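Local coordinates for protein glutaconate coenzyme a-transferase (Acidaminococcus fermentans, PDB 1POI) that transfers coenzyme A from acetyl-CoA to (R)-2-hydroxyglutarate or glutaconate, a step in the fermentative breakdown of glutamate, at residues A[24-29]-A[75-80]; A[66-71]-A[141-146]; A[204-209]-A[233-238]. One frame throughout, in Å; residues are numbered along the deposited sequence.

Overall arrangement
All three contacts belong to the open alpha/beta fold of the CoA-transferase family, built on a parallel sheet of strand order 4-3-2-1-5-6-7. Contact 1 joins the loops that follow strands 19-22 and 73-74. Contact 2 sets strand 66-71 against the loop after helix 137-141, and contact 3 pairs strand 206-211 with strand 236-239, at one edge of the sheet within this chain. Centre-to-centre distances are about 24 Å between contacts 1 and 2 and 23 Å for the other two pairs. Along the chain contacts 1 and 2 interleave, and contact 3 opens after both have closed. Contact 2 thus brings a loop to the sheet, while contacts 1 and 3 lie on opposite sides of the chain's centre.

Contact 1 (A[24-29]-A[75-80]); sequences GFTTDR and ANSGVT
The turn that starts at F25, the last residue of a GGF sequence in this CoA-transferase, meets a second loop here, T26 and T27 facing A75, N76 and S77. The first loop leaves strand 19-22 of the alpha/beta fold's parallel sheet; the second comes after the short strand 73-74, beyond sheet strand 66-71. The first is a type II' beta turn from F25 to D28, closed by F25 N to D28 O at 2.8 Å and by the return bond from D28 N to F25 O. It presents its two corner residues, T26 and T27, to the other loop, where N76 is the centre of an inverse gamma turn.

T26 points at S77. The hydroxyl oxygen S77 OG comes up against T26 CB at 3.3 Å and lies equally close to the methyl CG2, so a polar atom rests on the aliphatic part of the threonine. S77 OG has its own partner in Y73 OH. With T26 OG1 between the backbone N and the carbonyl carbon (chi1 61°), CG2 is turned toward A75 O, 3.8 Å away. T27 CG2 lies near two oxygens, the backbone S77 O at 3.7 Å and the side-chain amide N76 OD1 at 3.8 Å, its side chain slanting across that of the asparagine.

Water also links the two loops: one molecule donates to both T26 O and N76 OD1, the latter also taking a weak bond from G55 N. A chain of the other protein in the assembly packs on F25, D28, A75 and S77, which places the paired loops at a subunit interface. A second water sits 2.6 Å from T27 OG1; its 2.4 Å approach to S77 O is too short to be trusted.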
loop_
_atom_site.group_PDB
_atom_site.type_symbol
_atom_site.label_atom_id
_atom_site.label_comp_id
_atom_site.label_asym_id
_atom_site.label_seq_id
_atom_site.Cartn_x
_atom_site.Cartn_y
_atom_site.Cartn_z
ATOM N N GLY A 24 13.116 21.381 -7.014
ATOM C CA GLY A 24 12.959 21.572 -5.582
ATOM C C GLY A 24 12.480 22.941 -5.165
ATOM O O GLY A 24 12.470 23.859 -5.969
ATOM N N PHE A 25 12.095 23.073 -3.896
ATOM C CA PHE A 25 11.584 24.319 -3.328
ATOM C C PHE A 25 12.391 24.601 -2.069
ATOM O O PHE A 25 12.352 23.813 -1.139
ATOM C CB PHE A 25 10.109 24.144 -2.955
ATOM C CG PHE A 25 9.359 25.436 -2.744
ATOM C CD1 PHE A 25 9.526 26.180 -1.584
ATOM C CD2 PHE A 25 8.463 25.893 -3.700
ATOM C CE1 PHE A 25 8.812 27.363 -1.380
ATOM C CE2 PHE A 25 7.748 27.066 -3.508
ATOM C CZ PHE A 25 7.927 27.801 -2.345
ATOM N N THR A 26 13.083 25.744 -2.050
ATOM C CA THR A 26 13.947 26.205 -0.945
ATOM C C THR A 26 14.717 25.123 -0.161
ATOM O O THR A 26 15.771 24.666 -0.629
ATOM C CB THR A 26 13.241 27.246 -0.037
ATOM O OG1 THR A 26 12.078 26.674 0.559
ATOM C CG2 THR A 26 12.809 28.439 -0.860
ATOM N N THR A 27 14.262 24.743 1.032
ATOM C CA THR A 27 14.954 23.682 1.781
ATOM C C THR A 27 14.267 22.336 1.585
ATOM O O THR A 27 14.477 21.414 2.372
ATOM C CB THR A 27 15.021 23.942 3.289
ATOM O OG1 THR A 27 13.694 23.964 3.833
ATOM C CG2 THR A 27 15.707 25.249 3.574
ATOM N N ASP A 28 13.447 22.218 0.545
ATOM C CA ASP A 28 12.743 20.964 0.262
ATOM C C ASP A 28 13.111 20.419 -1.129
ATOM O O ASP A 28 12.925 21.100 -2.136
ATOM C CB ASP A 28 11.215 21.160 0.403
ATOM C CG ASP A 28 10.422 19.833 0.361
ATOM O OD1 ASP A 28 10.985 18.755 0.031
ATOM O OD2 ASP A 28 9.208 19.864 0.672
ATOM N N ARG A 29 13.643 19.199 -1.163
ATOM C CA ARG A 29 14.026 18.510 -2.398
ATOM C C ARG A 29 14.850 19.264 -3.467
ATOM O O ARG A 29 14.489 19.265 -4.640
ATOM C CB ARG A 29 12.801 17.838 -3.034
ATOM C CG ARG A 29 13.059 16.367 -3.479
ATOM C CD ARG A 29 11.872 15.754 -4.225
ATOM N NE ARG A 29 11.463 16.618 -5.329
ATOM C CZ ARG A 29 10.347 17.343 -5.321
ATOM N NH1 ARG A 29 9.530 17.272 -4.292
ATOM N NH2 ARG A 29 10.132 18.281 -6.230
ATOM N N ALA A 75 16.327 32.381 -0.478
ATOM C CA ALA A 75 16.589 32.255 0.956
ATOM C C ALA A 75 16.547 30.817 1.382
ATOM O O ALA A 75 15.725 30.057 0.907
ATOM C CB ALA A 75 15.549 33.008 1.750
ATOM N N ASN A 76 17.437 30.429 2.286
ATOM C CA ASN A 76 17.411 29.073 2.797
ATOM C C ASN A 76 16.353 29.204 3.918
ATOM O O ASN A 76 16.672 29.201 5.110
ATOM C CB ASN A 76 18.791 28.688 3.318
ATOM C CG ASN A 76 19.396 27.521 2.554
ATOM O OD1 ASN A 76 18.697 26.769 1.874
ATOM N ND2 ASN A 76 20.699 27.371 2.647
ATOM N N SER A 77 15.109 29.420 3.486
ATOM C CA SER A 77 13.941 29.639 4.333
ATOM C C SER A 77 13.994 28.980 5.703
ATOM O O SER A 77 14.113 27.759 5.812
ATOM C CB SER A 77 12.681 29.191 3.591
ATOM O OG SER A 77 12.712 29.569 2.226
ATOM N N GLY A 78 13.881 29.803 6.743
ATOM C CA GLY A 78 13.924 29.303 8.107
ATOM C C GLY A 78 15.289 29.543 8.718
ATOM O O GLY A 78 15.392 30.143 9.782
ATOM N N VAL A 79 16.334 29.075 8.038
ATOM C CA VAL A 79 17.706 29.255 8.477
ATOM C C VAL A 79 18.257 30.612 7.993
ATOM O O VAL A 79 18.597 31.472 8.805
ATOM C CB VAL A 79 18.566 28.105 7.995
ATOM C CG1 VAL A 79 19.990 28.288 8.479
ATOM C CG2 VAL A 79 17.976 26.788 8.504
ATOM N N THR A 80 18.336 30.826 6.683
ATOM C CA THR A 80 18.806 32.118 6.172
ATOM C C THR A 80 17.668 32.864 5.500
ATOM O O THR A 80 17.134 32.416 4.487
ATOM C CB THR A 80 19.937 32.000 5.148
ATOM O OG1 THR A 80 20.908 31.047 5.590
ATOM C CG2 THR A 80 20.605 33.345 5.007
HETATM O O HOH W 1 18.355 24.628 0.401
HETATM O O HOH W 2 13.809 25.364 5.987
#

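Contact 2 (A[66-71]-A[141-146]); sequences VKAYIN and KTLDKV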
loop_
_atom_site.group_PDB
_atom_site.type_symbol
_atom_site.label_atom_id
_atom_site.label_comp_id
_atom_site.label_asym_id
_atom_site.label_seq_id
_atom_site.Cartn_x
_atom_site.Cartn_y
_atom_site.Cartn_z
ATOM N N VAL A 66 27.267 32.594 -12.354
ATOM C CA VAL A 66 26.019 33.016 -12.964
ATOM C C VAL A 66 26.142 34.341 -13.717
ATOM O O VAL A 66 26.503 35.375 -13.135
ATOM C CB VAL A 66 24.897 33.071 -11.888
ATOM C CG1 VAL A 66 23.614 33.608 -12.464
ATOM C CG2 VAL A 66 24.657 31.677 -11.314
ATOM N N LYS A 67 25.812 34.290 -15.011
ATOM C CA LYS A 67 25.895 35.431 -15.934
ATOM C C LYS A 67 24.704 36.345 -15.726
ATOM O O LYS A 67 24.843 37.552 -15.599
ATOM C CB LYS A 67 25.941 34.890 -17.369
ATOM C CG LYS A 67 26.343 35.889 -18.447
ATOM C CD LYS A 67 26.467 35.235 -19.838
ATOM C CE LYS A 67 25.104 34.870 -20.439
ATOM N NZ LYS A 67 25.174 34.476 -21.903
ATOM N N ALA A 68 23.525 35.745 -15.662
ATOM C CA ALA A 68 22.283 36.471 -15.431
ATOM C C ALA A 68 21.416 35.534 -14.600
ATOM O O ALA A 68 21.396 34.311 -14.838
ATOM C CB ALA A 68 21.606 36.784 -16.745
ATOM N N TYR A 69 20.705 36.099 -13.637
ATOM C CA TYR A 69 19.863 35.324 -12.737
ATOM C C TYR A 69 18.469 35.940 -12.725
ATOM O O TYR A 69 18.330 37.157 -12.514
ATOM C CB TYR A 69 20.503 35.382 -11.350
ATOM C CG TYR A 69 19.751 34.720 -10.233
ATOM C CD1 TYR A 69 19.508 33.336 -10.232
ATOM C CD2 TYR A 69 19.303 35.475 -9.147
ATOM C CE1 TYR A 69 18.838 32.730 -9.165
ATOM C CE2 TYR A 69 18.642 34.886 -8.089
ATOM C CZ TYR A 69 18.410 33.520 -8.095
ATOM O OH TYR A 69 17.765 32.966 -7.016
ATOM N N ILE A 70 17.454 35.119 -13.025
ATOM C CA ILE A 70 16.060 35.581 -13.069
ATOM C C ILE A 70 15.500 35.247 -11.684
ATOM O O ILE A 70 15.335 34.081 -11.321
ATOM C CB ILE A 70 15.232 34.899 -14.246
ATOM C CG1 ILE A 70 16.038 34.867 -15.566
ATOM C CG2 ILE A 70 13.930 35.666 -14.498
ATOM C CD1 ILE A 70 16.570 36.209 -16.037
ATOM N N ASN A 71 15.117 36.279 -10.959
ATOM C CA ASN A 71 14.718 36.114 -9.578
ATOM C C ASN A 71 13.318 36.468 -9.083
ATOM O O ASN A 71 12.713 37.490 -9.486
ATOM C CB ASN A 71 15.734 36.890 -8.733
ATOM C CG ASN A 71 15.611 36.605 -7.272
ATOM O OD1 ASN A 71 16.027 35.537 -6.809
ATOM N ND2 ASN A 71 15.022 37.542 -6.530
ATOM N N LYS A 141 20.121 43.097 -24.672
ATOM C CA LYS A 141 20.482 42.997 -26.092
ATOM C C LYS A 141 21.861 42.427 -26.368
ATOM O O LYS A 141 22.091 41.812 -27.411
ATOM C CB LYS A 141 20.339 44.356 -26.788
ATOM C CG LYS A 141 19.006 44.539 -27.481
ATOM C CD LYS A 141 18.988 45.766 -28.379
ATOM C CE LYS A 141 18.965 47.049 -27.557
ATOM N NZ LYS A 141 18.854 48.315 -28.369
ATOM N N THR A 142 22.778 42.626 -25.436
ATOM C CA THR A 142 24.121 42.127 -25.601
ATOM C C THR A 142 24.309 40.771 -24.939
ATOM O O THR A 142 25.399 40.208 -24.990
ATOM C CB THR A 142 25.111 43.094 -25.001
ATOM O OG1 THR A 142 24.951 43.104 -23.584
ATOM C CG2 THR A 142 24.848 44.480 -25.508
ATOM N N LEU A 143 23.248 40.238 -24.343
ATOM C CA LEU A 143 23.314 38.951 -23.639
ATOM C C LEU A 143 22.731 37.775 -24.381
ATOM O O LEU A 143 21.597 37.820 -24.854
ATOM C CB LEU A 143 22.586 39.039 -22.290
ATOM C CG LEU A 143 23.308 39.612 -21.084
ATOM C CD1 LEU A 143 22.352 39.706 -19.909
ATOM C CD2 LEU A 143 24.473 38.706 -20.758
ATOM N N ASP A 144 23.492 36.694 -24.415
ATOM C CA ASP A 144 23.044 35.459 -25.047
ATOM C C ASP A 144 22.225 34.805 -23.931
ATOM O O ASP A 144 22.542 34.979 -22.757
ATOM C CB ASP A 144 24.262 34.592 -25.407
ATOM C CG ASP A 144 23.947 33.498 -26.433
ATOM O OD1 ASP A 144 22.997 33.648 -27.232
ATOM O OD2 ASP A 144 24.683 32.481 -26.457
ATOM N N LYS A 145 21.134 34.140 -24.297
ATOM C CA LYS A 145 20.240 33.442 -23.354
ATOM C C LYS A 145 19.289 34.318 -22.521
ATOM O O LYS A 145 18.574 33.792 -21.663
ATOM C CB LYS A 145 21.010 32.480 -22.426
ATOM C CG LYS A 145 21.960 31.511 -23.115
ATOM C CD LYS A 145 21.203 30.497 -23.905
ATOM C CE LYS A 145 22.113 29.616 -24.719
ATOM N NZ LYS A 145 22.695 28.484 -23.956
ATOM N N VAL A 146 19.251 35.627 -22.778
ATOM C CA VAL A 146 18.340 36.516 -22.040
ATOM C C VAL A 146 17.447 37.326 -22.994
ATOM O O VAL A 146 17.938 37.951 -23.939
ATOM C CB VAL A 146 19.104 37.494 -21.110
ATOM C CG1 VAL A 146 18.141 38.460 -20.428
ATOM C CG2 VAL A 146 19.872 36.718 -20.060
#
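Strand 66-71 runs past the type II beta turn L143 to V146 with no backbone hydrogen bond between them, the closest CA pair, A68 and V146, being 7.7 Å apart. Side chains span the gap. K67, where the chain turns a corner, reaches out extended at first (chi1 -167°) and then kinks at chi3, 72°, which brings its ammonium to the turn. There NZ donates to D144 O at 2.8 Å, the carbonyl of the turn's central peptide, approaching 43° above the carbonyl plane. The D144 carboxylate is near without touching: OD2 is 5.0 Å from K67 NZ.

Within the parallel sheet of this CoA-transferase fold, strand 66-71 lies between strands 46-49 and 96-99, and the turn follows helix 137-141. The aliphatic part of K67 slides along L143 in the opposite sense, its CE 3.9 Å from L143 CD2, and the same leucine also touches T96. Further in, the methyl A68 CB packs on V146 CG2 at 3.7 Å, while L143 CD1 flanks it from 4.4 Å. K145 sends its own amine elsewhere, to a salt bridge with D173.

Contact 3 (A[204-209]-A[233-238]); sequences AKYTIV and CVDAVV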
loop_
_atom_site.group_PDB
_atom_site.type_symbol
_atom_site.label_atom_id
_atom_site.label_comp_id
_atom_site.label_asym_id
_atom_site.label_seq_id
_atom_site.Cartn_x
_atom_site.Cartn_y
_atom_site.Cartn_z
ATOM N N ALA A 204 12.964 21.578 -20.640
ATOM C CA ALA A 204 14.394 21.442 -20.930
ATOM C C ALA A 204 14.718 20.503 -22.057
ATOM O O ALA A 204 14.068 19.488 -22.220
ATOM C CB ALA A 204 15.151 21.004 -19.694
ATOM N N LYS A 205 15.726 20.877 -22.838
ATOM C CA LYS A 205 16.178 20.072 -23.949
ATOM C C LYS A 205 16.820 18.821 -23.422
ATOM O O LYS A 205 16.638 17.749 -23.990
ATOM C CB LYS A 205 17.179 20.836 -24.810
ATOM C CG LYS A 205 17.761 19.979 -25.941
ATOM C CD LYS A 205 18.640 20.776 -26.875
ATOM C CE LYS A 205 19.506 19.861 -27.735
ATOM N NZ LYS A 205 18.706 18.822 -28.443
ATOM N N TYR A 206 17.632 18.983 -22.382
ATOM C CA TYR A 206 18.317 17.869 -21.721
ATOM C C TYR A 206 17.858 17.813 -20.266
ATOM O O TYR A 206 17.735 18.870 -19.625
ATOM C CB TYR A 206 19.834 18.063 -21.748
ATOM C CG TYR A 206 20.424 17.969 -23.125
ATOM C CD1 TYR A 206 20.572 16.733 -23.750
ATOM C CD2 TYR A 206 20.778 19.125 -23.834
ATOM C CE1 TYR A 206 21.047 16.645 -25.050
ATOM C CE2 TYR A 206 21.257 19.052 -25.132
ATOM C CZ TYR A 206 21.384 17.810 -25.740
ATOM O OH TYR A 206 21.811 17.727 -27.053
ATOM N N THR A 207 17.594 16.612 -19.746
ATOM C CA THR A 207 17.168 16.471 -18.349
ATOM C C THR A 207 17.995 15.474 -17.561
ATOM O O THR A 207 18.191 14.327 -17.997
ATOM C CB THR A 207 15.679 16.066 -18.205
ATOM O OG1 THR A 207 14.845 17.131 -18.669
ATOM C CG2 THR A 207 15.336 15.817 -16.734
ATOM N N ILE A 208 18.494 15.917 -16.412
ATOM C CA ILE A 208 19.276 15.031 -15.543
ATOM C C ILE A 208 18.484 14.787 -14.256
ATOM O O ILE A 208 18.006 15.749 -13.601
ATOM C CB ILE A 208 20.676 15.608 -15.196
ATOM C CG1 ILE A 208 21.442 15.941 -16.487
ATOM C CG2 ILE A 208 21.488 14.563 -14.396
ATOM C CD1 ILE A 208 22.537 16.947 -16.310
ATOM N N VAL A 209 18.318 13.511 -13.919
ATOM C CA VAL A 209 17.577 13.146 -12.723
ATOM C C VAL A 209 18.448 12.424 -11.675
ATOM O O VAL A 209 18.992 11.342 -11.935
ATOM C CB VAL A 209 16.319 12.270 -13.094
ATOM C CG1 VAL A 209 16.760 10.950 -13.713
ATOM C CG2 VAL A 209 15.451 11.985 -11.865
ATOM N N CYS A 233 11.448 11.867 -21.601
ATOM C CA CYS A 233 11.903 13.205 -21.213
ATOM C C CYS A 233 13.181 13.233 -20.401
ATOM O O CYS A 233 13.696 14.303 -20.114
ATOM C CB CYS A 233 10.826 13.904 -20.386
ATOM S SG CYS A 233 9.188 13.939 -21.128
ATOM N N VAL A 234 13.704 12.066 -20.061
ATOM C CA VAL A 234 14.877 11.954 -19.214
ATOM C C VAL A 234 16.117 11.392 -19.915
ATOM O O VAL A 234 16.073 10.297 -20.491
ATOM C CB VAL A 234 14.504 11.067 -17.997
ATOM C CG1 VAL A 234 15.729 10.664 -17.199
ATOM C CG2 VAL A 234 13.482 11.789 -17.135
ATOM N N ASP A 235 17.246 12.102 -19.796
ATOM C CA ASP A 235 18.511 11.681 -20.428
ATOM C C ASP A 235 19.530 10.988 -19.547
ATOM O O ASP A 235 20.148 10.016 -19.979
ATOM C CB ASP A 235 19.167 12.868 -21.089
ATOM C CG ASP A 235 18.309 13.446 -22.118
ATOM O OD1 ASP A 235 18.203 12.781 -23.174
ATOM O OD2 ASP A 235 17.697 14.513 -21.849
ATOM N N ALA A 236 19.764 11.540 -18.356
ATOM C CA ALA A 236 20.722 10.955 -17.394
ATOM C C ALA A 236 20.097 10.617 -16.032
ATOM O O ALA A 236 19.501 11.491 -15.385
ATOM C CB ALA A 236 21.910 11.900 -17.178
ATOM N N VAL A 237 20.214 9.353 -15.630
ATOM C CA VAL A 237 19.723 8.867 -14.334
ATOM C C VAL A 237 20.950 8.581 -13.482
ATOM O O VAL A 237 21.804 7.782 -13.871
ATOM C CB VAL A 237 18.899 7.554 -14.441
ATOM C CG1 VAL A 237 18.653 6.999 -13.061
ATOM C CG2 VAL A 237 17.562 7.808 -15.084
ATOM N N VAL A 238 21.038 9.235 -12.329
ATOM C CA VAL A 238 22.179 9.057 -11.423
ATOM C C VAL A 238 21.762 8.657 -9.994
ATOM O O VAL A 238 20.962 9.344 -9.354
ATOM C CB VAL A 238 23.019 10.375 -11.328
ATOM C CG1 VAL A 238 24.277 10.137 -10.533
ATOM C CG2 VAL A 238 23.345 10.920 -12.711
HETATM O O HOH W 3 14.195 16.571 -22.219
#
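Strands 206-209 and 236-238 run parallel, 12° apart with axes 4.9 Å from each other, and bridge at I208 with A236 and V209 with V237. V209 N donates to A236 O at 2.8 Å, and V209 O accepts from V238 N, bonding V209 to both neighbours of its bridge partner V237. At the start of the pairing the chain before A236 departs from the strand: T207 O accepts both A236 N, at 3.2 Å, and D235 N, at 3.0 Å, each in the carbonyl plane.

D235 turns its side chain back across the gap, where OD2 takes the amide T207 N at 3.0 Å through its anti lone pair, in a nearly straight bond. The carboxylate is inclined 56° to the ring of Y206 and passes it obliquely. On the I208 face, I208 CG2 rests on A236 CB at 3.9 Å, and helix 6-13 covers this side. On the other face V209 and V237 lie side by side, V209 CG1, set between its backbone N and carbonyl carbon (chi1 64°), meeting V237 CG2 at 3.5 Å and also reaching V234 CG1.

Strand 236-239 edges the sheet within this chain. With T207 N held by a carboxylate and T207 O by two amides, the peptide groups of T207 stay bonded where the regular strand ladder gives out, and the charge of D235 is probably eased by the N-H it accepts.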